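Side-chain contacts in separin (Saccharomyces cerevisiae, PDB 5U1T), which cleaves the MCD1/SCC1 subunit of cohesin at the onset of anaphase as a caspase-like cysteine protease, allowing chromosomes to segregate: residues Y614-N619 with D646-E651; A870-L875 with V893-D898; S1115-A1120 with S1387-N1392. All coordinates share one frame; numbering follows the deposited sequence.

Interaction 1: residues Y614-N619 with D646-E651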
# COMPACT_ATOMS: atom_id res chain seq x y z
N TYR A 614 2.18 4.96 10.52
CA TYR A 614 3.42 5.55 10.03
C TYR A 614 4.63 4.78 10.55
O TYR A 614 5.67 4.77 9.91
CB TYR A 614 3.53 7.01 10.42
CG TYR A 614 4.44 7.86 9.56
CD1 TYR A 614 4.29 7.90 8.18
CD2 TYR A 614 5.41 8.67 10.14
CE1 TYR A 614 5.10 8.70 7.39
CE2 TYR A 614 6.22 9.49 9.35
CZ TYR A 614 6.06 9.49 7.98
OH TYR A 614 6.85 10.28 7.18
N LEU A 615 4.49 4.16 11.72
CA LEU A 615 5.54 3.29 12.22
C LEU A 615 5.71 2.08 11.28
O LEU A 615 6.81 1.76 10.83
CB LEU A 615 5.23 2.81 13.64
CG LEU A 615 5.43 3.76 14.81
CD1 LEU A 615 5.01 3.06 16.08
CD2 LEU A 615 6.86 4.27 14.92
N ASN A 616 4.59 1.44 11.01
CA ASN A 616 4.55 0.29 10.13
C ASN A 616 5.06 0.56 8.72
O ASN A 616 5.79 -0.23 8.14
CB ASN A 616 3.12 -0.21 10.08
CG ASN A 616 2.91 -1.24 9.02
OD1 ASN A 616 2.85 -0.92 7.83
ND2 ASN A 616 2.77 -2.49 9.45
N PHE A 617 4.66 1.69 8.14
CA PHE A 617 5.10 2.05 6.81
C PHE A 617 6.61 2.33 6.78
O PHE A 617 7.24 2.23 5.73
CB PHE A 617 4.28 3.24 6.33
CG PHE A 617 4.78 3.89 5.06
CD1 PHE A 617 5.70 4.93 5.10
CD2 PHE A 617 4.26 3.51 3.83
CE1 PHE A 617 6.13 5.55 3.95
CE2 PHE A 617 4.68 4.14 2.68
CZ PHE A 617 5.63 5.16 2.74
N ASN A 618 7.19 2.68 7.93
CA ASN A 618 8.63 2.94 7.99
C ASN A 618 9.39 1.78 8.63
O ASN A 618 10.60 1.88 8.86
CB ASN A 618 8.92 4.22 8.75
CG ASN A 618 8.71 5.44 7.89
OD1 ASN A 618 7.84 6.28 8.18
ND2 ASN A 618 9.48 5.56 6.82
N ASN A 619 8.67 0.69 8.87
CA ASN A 619 9.22 -0.53 9.42
C ASN A 619 9.92 -0.26 10.76
O ASN A 619 11.04 -0.67 10.99
CB ASN A 619 10.19 -1.20 8.42
CG ASN A 619 9.61 -1.29 6.99
OD1 ASN A 619 8.68 -2.07 6.72
ND2 ASN A 619 10.17 -0.51 6.06
N ASP A 646 -4.04 -4.77 17.49
CA ASP A 646 -3.95 -6.19 17.17
C ASP A 646 -3.49 -6.42 15.72
O ASP A 646 -2.54 -7.17 15.50
CB ASP A 646 -5.28 -6.90 17.42
CG ASP A 646 -5.44 -7.35 18.88
OD1 ASP A 646 -4.42 -7.33 19.60
OD2 ASP A 646 -6.56 -7.71 19.32
N ASN A 647 -4.13 -5.77 14.76
CA ASN A 647 -3.70 -5.83 13.36
C ASN A 647 -2.25 -5.40 13.18
O ASN A 647 -1.49 -6.03 12.43
CB ASN A 647 -4.61 -4.96 12.48
CG ASN A 647 -4.00 -4.68 11.06
OD1 ASN A 647 -3.00 -3.96 10.92
ND2 ASN A 647 -4.65 -5.21 10.02
N TYR A 648 -1.85 -4.31 13.84
CA TYR A 648 -0.53 -3.75 13.57
C TYR A 648 0.57 -4.51 14.31
O TYR A 648 1.73 -4.50 13.90
CB TYR A 648 -0.49 -2.25 13.91
CG TYR A 648 -0.96 -1.37 12.78
CD1 TYR A 648 -0.23 -1.28 11.60
CD2 TYR A 648 -2.14 -0.62 12.88
CE1 TYR A 648 -0.65 -0.48 10.56
CE2 TYR A 648 -2.56 0.19 11.83
CZ TYR A 648 -1.81 0.25 10.68
OH TYR A 648 -2.20 1.05 9.62
N LEU A 649 0.19 -5.19 15.40
CA LEU A 649 1.13 -6.05 16.10
C LEU A 649 1.47 -7.26 15.22
O LEU A 649 2.62 -7.72 15.16
CB LEU A 649 0.53 -6.49 17.44
CG LEU A 649 1.34 -7.39 18.37
CD1 LEU A 649 2.72 -6.80 18.68
CD2 LEU A 649 0.55 -7.60 19.64
N LEU A 650 0.45 -7.76 14.53
CA LEU A 650 0.57 -8.90 13.63
C LEU A 650 1.54 -8.58 12.48
O LEU A 650 2.46 -9.35 12.21
CB LEU A 650 -0.81 -9.29 13.08
CG LEU A 650 -0.88 -10.53 12.19
CD1 LEU A 650 0.04 -11.61 12.74
CD2 LEU A 650 -2.31 -11.06 12.04
N GLU A 651 1.33 -7.44 11.83
CA GLU A 651 2.18 -7.02 10.73
C GLU A 651 3.61 -6.77 11.20
O GLU A 651 4.55 -6.99 10.44
CB GLU A 651 1.60 -5.78 10.06
CG GLU A 651 0.16 -5.96 9.55
CD GLU A 651 0.09 -6.64 8.17
OE1 GLU A 651 -0.03 -5.91 7.16
OE2 GLU A 651 0.16 -7.91 8.10
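Asn-616 reaches from the last turn of helix 602-617 to Tyr-648 and Glu-651 on helix 642-655. Its CG is anti to the backbone N (chi1 170°), which carries the amide toward helix 642-655. The side chains of Asn-616 and Tyr-648 meet at about a right angle. Asn-616 CG lies at the edge of the phenol ring, in the ring plane, 4.0 Å from Tyr-648 CE1. Asn-616 CB comes at the same flank more obliquely and is 3.8 Å from Tyr-648 CE1. The amide plane stands 67° from the ring plane, so the two groups are not stacked.

Alongside the ring, Asn-616 ND2 lies 3.5 Å from Glu-651 CB, an aliphatic neighbour. The amide and carboxylate planes are nearly parallel, 11° apart, but the two groups do not touch: the amide meets Glu-651 through CB, and no hydrogen bond joins them. The Glu-651 chain bends at chi2, and its OE1 forms a salt bridge with Lys-741. The contact between the two segments is therefore van der Waals packing by a polar side chain. One face of the Tyr-648 ring carries Asn-647 OD1, 3.7 Å above its plane. That oxygen comes from the preceding residue of the same helix.

The helix bearing Asn-616 stops just after it in a Schellman motif. Asn-619, with positive phi, is the C-prime residue, and its N donates to Asn-616 O at 3.1 Å. Phe-620 N returns to Leu-615 O. The chain then turns into helix 621-633, which packs against both helices. Leu-615 touches Ser-624 and Leu-627 on it, and Leu-649 touches Ile-625 and Leu-629. Thus the buried leucines meet this intervening helix, while the Asn-616 contact lies at the partly exposed side of the helical domain.

Interaction 2: residues A870-L875 with V893-D898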
# COMPACT_ATOMS: atom_id res chain seq x y z
N ALA A 870 16.05 2.22 14.17
CA ALA A 870 14.66 1.81 14.32
C ALA A 870 14.20 0.79 13.27
O ALA A 870 13.40 -0.11 13.57
CB ALA A 870 13.75 3.03 14.28
N ASP A 871 14.69 0.94 12.04
CA ASP A 871 14.37 0.05 10.93
C ASP A 871 15.47 -1.01 10.64
O ASP A 871 16.36 -0.78 9.82
CB ASP A 871 14.10 0.87 9.68
CG ASP A 871 13.57 0.03 8.54
OD1 ASP A 871 13.48 -1.21 8.68
OD2 ASP A 871 13.24 0.63 7.49
N ILE A 872 15.38 -2.17 11.30
CA ILE A 872 16.45 -3.16 11.18
C ILE A 872 16.46 -3.80 9.78
O ILE A 872 17.52 -4.08 9.25
CB ILE A 872 16.35 -4.27 12.27
CG1 ILE A 872 17.55 -5.21 12.19
CG2 ILE A 872 15.07 -5.07 12.15
CD1 ILE A 872 18.91 -4.51 12.17
N THR A 873 15.29 -3.97 9.18
CA THR A 873 15.21 -4.56 7.86
C THR A 873 15.79 -3.63 6.77
O THR A 873 16.38 -4.11 5.81
CB THR A 873 13.77 -5.00 7.50
OG1 THR A 873 12.88 -3.88 7.54
CG2 THR A 873 13.26 -6.03 8.48
N SER A 874 15.68 -2.31 6.92
CA SER A 874 16.39 -1.42 6.00
C SER A 874 17.90 -1.36 6.28
O SER A 874 18.68 -1.13 5.37
CB SER A 874 15.86 0.01 6.05
OG SER A 874 14.65 0.15 5.35
N LEU A 875 18.29 -1.55 7.53
CA LEU A 875 19.70 -1.47 7.92
C LEU A 875 20.48 -2.68 7.41
O LEU A 875 21.59 -2.53 6.86
CB LEU A 875 19.85 -1.36 9.44
CG LEU A 875 21.30 -1.38 9.93
CD1 LEU A 875 22.09 -0.14 9.51
CD2 LEU A 875 21.35 -1.57 11.43
N VAL A 893 21.65 -8.96 16.25
CA VAL A 893 21.60 -9.38 17.65
C VAL A 893 21.38 -8.16 18.55
O VAL A 893 20.74 -8.28 19.59
CB VAL A 893 22.86 -10.17 18.11
CG1 VAL A 893 23.18 -11.29 17.13
CG2 VAL A 893 24.07 -9.25 18.32
N LEU A 894 21.89 -7.00 18.17
CA LEU A 894 21.68 -5.83 19.03
C LEU A 894 20.28 -5.26 18.90
O LEU A 894 19.93 -4.31 19.58
CB LEU A 894 22.69 -4.73 18.71
CG LEU A 894 24.08 -4.93 19.31
CD1 LEU A 894 24.90 -3.66 19.13
CD2 LEU A 894 24.02 -5.35 20.80
N TYR A 895 19.48 -5.82 18.00
CA TYR A 895 18.14 -5.30 17.75
C TYR A 895 17.12 -6.23 18.38
O TYR A 895 16.12 -5.77 18.91
CB TYR A 895 17.88 -5.14 16.25
CG TYR A 895 16.57 -4.48 15.87
CD1 TYR A 895 15.39 -5.21 15.80
CD2 TYR A 895 16.52 -3.13 15.56
CE1 TYR A 895 14.19 -4.61 15.44
CE2 TYR A 895 15.33 -2.52 15.20
CZ TYR A 895 14.16 -3.27 15.14
OH TYR A 895 12.98 -2.67 14.75
N PHE A 896 17.38 -7.53 18.33
CA PHE A 896 16.48 -8.47 18.99
C PHE A 896 16.91 -8.80 20.43
O PHE A 896 16.10 -9.25 21.24
CB PHE A 896 16.36 -9.75 18.19
CG PHE A 896 15.62 -9.57 16.91
CD1 PHE A 896 14.24 -9.60 16.89
CD2 PHE A 896 16.30 -9.35 15.73
CE1 PHE A 896 13.56 -9.42 15.73
CE2 PHE A 896 15.61 -9.17 14.56
CZ PHE A 896 14.23 -9.20 14.57
N GLY A 897 18.18 -8.55 20.74
CA GLY A 897 18.70 -8.82 22.07
C GLY A 897 18.35 -10.22 22.48
O GLY A 897 18.69 -11.19 21.79
N ASP A 898 17.61 -10.34 23.58
CA ASP A 898 17.23 -11.64 24.12
C ASP A 898 16.02 -12.26 23.41
O ASP A 898 15.63 -13.38 23.74
CB ASP A 898 16.92 -11.49 25.60
CG ASP A 898 16.02 -10.33 25.85
OD1 ASP A 898 15.20 -10.04 24.95
OD2 ASP A 898 16.14 -9.68 26.92
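The Tyr-895 ring has Ile-872 over one face and Ala-870 O at its edge, near the ring plane. Ile-872 CB lies 3.4 Å from the ring centroid and almost on the ring normal, a CH-pi contact. The two isoleucine branches spread from there over the same ring. Ile-872 CG2 lies 3.4 Å from Tyr-895 CE1, and Ile-872 CG1 is 3.9 Å from Tyr-895 CG. A second flat group adjoins: Tyr-895 CD1 stands 4.1 Å above one face of the Phe-896 ring.

With CG opposite the backbone N (chi1 -174°), the phenol extends from helix 893-896 toward the start of helix 872-881. Its OH donates to Ala-870 O at 2.8 Å. The C=O...donor angle is 148°, and the donor is tilted 32° from the carbonyl plane. The same hydroxyl accepts from Lys-622 N.

The start of helix 872-881 is capped by Asp-871. Its OD1 accepts from Ser-874 N at 3.0 Å, above the carboxylate plane, and from Thr-873 OG1 through the syn lone pair. Ser-874 OG donates to Asp-871 OD2 and accepts from Arg-834 NE.

A phenylalanine at Tyr-895 could keep the face for Ile-872, but it would probably leave Ala-870 O without this donor and Lys-622 N without this acceptor. The contact is thus mixed in chemistry. The ring face supplies apolar packing, and the hydroxyl satisfies two backbone groups in a buried setting, tying three parts of the chain together.

Interaction 3: residues S1115-A1120 with S1387-N1392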
# COMPACT_ATOMS: atom_id res chain seq x y z
N SER A 1115 9.54 -31.33 -18.48
CA SER A 1115 10.58 -32.33 -18.34
C SER A 1115 10.35 -33.49 -19.33
O SER A 1115 11.28 -33.98 -19.95
CB SER A 1115 10.63 -32.84 -16.90
OG SER A 1115 11.86 -33.47 -16.64
N ILE A 1116 9.10 -33.91 -19.45
CA ILE A 1116 8.74 -34.97 -20.39
C ILE A 1116 9.03 -34.58 -21.83
O ILE A 1116 9.54 -35.36 -22.61
CB ILE A 1116 7.26 -35.33 -20.28
CG1 ILE A 1116 6.86 -35.50 -18.82
CG2 ILE A 1116 6.95 -36.58 -21.11
CD1 ILE A 1116 5.37 -35.56 -18.63
N ARG A 1117 8.69 -33.34 -22.17
CA ARG A 1117 8.84 -32.85 -23.53
C ARG A 1117 10.31 -32.75 -23.89
O ARG A 1117 10.68 -32.87 -25.07
CB ARG A 1117 8.14 -31.48 -23.67
CG ARG A 1117 8.42 -30.77 -24.99
CD ARG A 1117 7.16 -30.55 -25.82
NE ARG A 1117 6.26 -29.61 -25.15
CZ ARG A 1117 6.40 -28.29 -25.18
NH1 ARG A 1117 7.39 -27.73 -25.86
NH2 ARG A 1117 5.52 -27.52 -24.53
N VAL A 1118 11.17 -32.55 -22.90
CA VAL A 1118 12.58 -32.34 -23.18
C VAL A 1118 13.27 -33.69 -23.40
O VAL A 1118 14.17 -33.82 -24.24
CB VAL A 1118 13.31 -31.53 -22.06
CG1 VAL A 1118 13.50 -32.34 -20.80
CG2 VAL A 1118 14.66 -31.09 -22.54
N SER A 1119 12.81 -34.70 -22.68
CA SER A 1119 13.44 -36.01 -22.78
C SER A 1119 12.77 -36.81 -23.88
O SER A 1119 13.36 -37.74 -24.43
CB SER A 1119 13.34 -36.74 -21.45
OG SER A 1119 11.99 -37.04 -21.17
N ALA A 1120 11.53 -36.45 -24.20
CA ALA A 1120 10.85 -37.06 -25.33
C ALA A 1120 11.47 -36.56 -26.62
O ALA A 1120 11.53 -37.29 -27.61
CB ALA A 1120 9.37 -36.77 -25.30
N SER A 1387 17.74 -25.39 -29.08
CA SER A 1387 17.56 -26.50 -28.14
C SER A 1387 17.11 -27.82 -28.79
O SER A 1387 16.62 -27.82 -29.91
CB SER A 1387 16.54 -26.11 -27.07
OG SER A 1387 15.25 -26.00 -27.65
N TYR A 1388 17.22 -28.94 -28.09
CA TYR A 1388 16.74 -30.23 -28.61
C TYR A 1388 15.23 -30.22 -28.87
O TYR A 1388 14.75 -30.88 -29.81
CB TYR A 1388 17.04 -31.39 -27.66
CG TYR A 1388 18.49 -31.73 -27.48
CD1 TYR A 1388 19.42 -31.42 -28.45
CD2 TYR A 1388 18.93 -32.37 -26.33
CE1 TYR A 1388 20.76 -31.72 -28.29
CE2 TYR A 1388 20.26 -32.68 -26.15
CZ TYR A 1388 21.17 -32.35 -27.14
OH TYR A 1388 22.51 -32.65 -26.98
N VAL A 1389 14.50 -29.49 -28.03
CA VAL A 1389 13.05 -29.47 -28.13
C VAL A 1389 12.63 -28.70 -29.38
O VAL A 1389 11.65 -29.07 -30.04
CB VAL A 1389 12.39 -28.85 -26.87
CG1 VAL A 1389 10.87 -28.75 -27.06
CG2 VAL A 1389 12.71 -29.67 -25.62
N CYS A 1390 13.37 -27.65 -29.72
CA CYS A 1390 13.07 -26.89 -30.92
C CYS A 1390 13.42 -27.67 -32.20
O CYS A 1390 12.63 -27.72 -33.16
CB CYS A 1390 13.81 -25.55 -30.90
SG CYS A 1390 13.56 -24.60 -32.42
N LEU A 1391 14.60 -28.28 -32.20
CA LEU A 1391 15.01 -29.12 -33.30
C LEU A 1391 13.95 -30.21 -33.52
O LEU A 1391 13.47 -30.39 -34.64
CB LEU A 1391 16.39 -29.73 -33.03
CG LEU A 1391 16.93 -30.64 -34.14
CD1 LEU A 1391 17.03 -29.88 -35.46
CD2 LEU A 1391 18.27 -31.27 -33.75
N ASN A 1392 13.57 -30.92 -32.46
CA ASN A 1392 12.72 -32.09 -32.67
C ASN A 1392 11.30 -31.73 -33.06
O ASN A 1392 10.63 -32.52 -33.71
CB ASN A 1392 12.68 -32.99 -31.43
CG ASN A 1392 11.77 -34.20 -31.64
OD1 ASN A 1392 12.10 -35.11 -32.41
ND2 ASN A 1392 10.62 -34.21 -30.97
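Val-1389 packs against Arg-1117 and Val-1118 in a helix-helix contact. The first turn of helix 1388-1397, in the C50 peptidase region, meets the side of helix 1111-1127. Val-1389 CB points toward the other helix and forks there. One branch, CG1, is held anti to the backbone N (chi1 176°). The valine crosses the bent arginine chain at about a right angle, with CG1 3.8 Å from Arg-1117 CG. CG1 also lies 3.8 Å from Arg-1117 NH1, at the guanidinium edge and near its plane. The other branch, CG2, turns to the opposing backbone. It is 3.6 Å from Val-1118 CA and 3.8 Å from Arg-1117 O. Its side-chain neighbour is Val-1118 CG2, at 3.9 Å.

No hydrogen bond crosses between the segments. Ala-1121, on the same helix 1111-1127, and His-1078, on helix 1075-1088, also touch Val-1389. Asp-1074 touches both valines, and its OD1 accepts from Tyr-1388 N at the start of helix 1388-1397. Ser-1387 is the N-cap of that helix: its OG accepts from Cys-1390 N at 3.2 Å, with an N-H...acceptor angle of 153°.

In the fold
Interactions 1 and 2 belong to one helical region. Their centres are 15 Å apart, and they touch where the backbone O of Asn-618 and CB of Asn-619 meet Asp-871. Helix 621-633 borders both, since it packs on interaction 1 and supplies Lys-622 to interaction 2. Interaction 3 is remote, its centre 49 Å from each of the others, and joins helix 1111-1127 to a helix of the peptidase region. Interaction 1 is a surface contact of polar side chains without a bond between them. Interactions 2 and 3 are buried. Interaction 2 adds a hydrogen bond to its aromatic packing, whereas interaction 3 sets valine methyls against an arginine chain, a valine and backbone. All three lie away from Cys-1497, the probable catalytic cysteine.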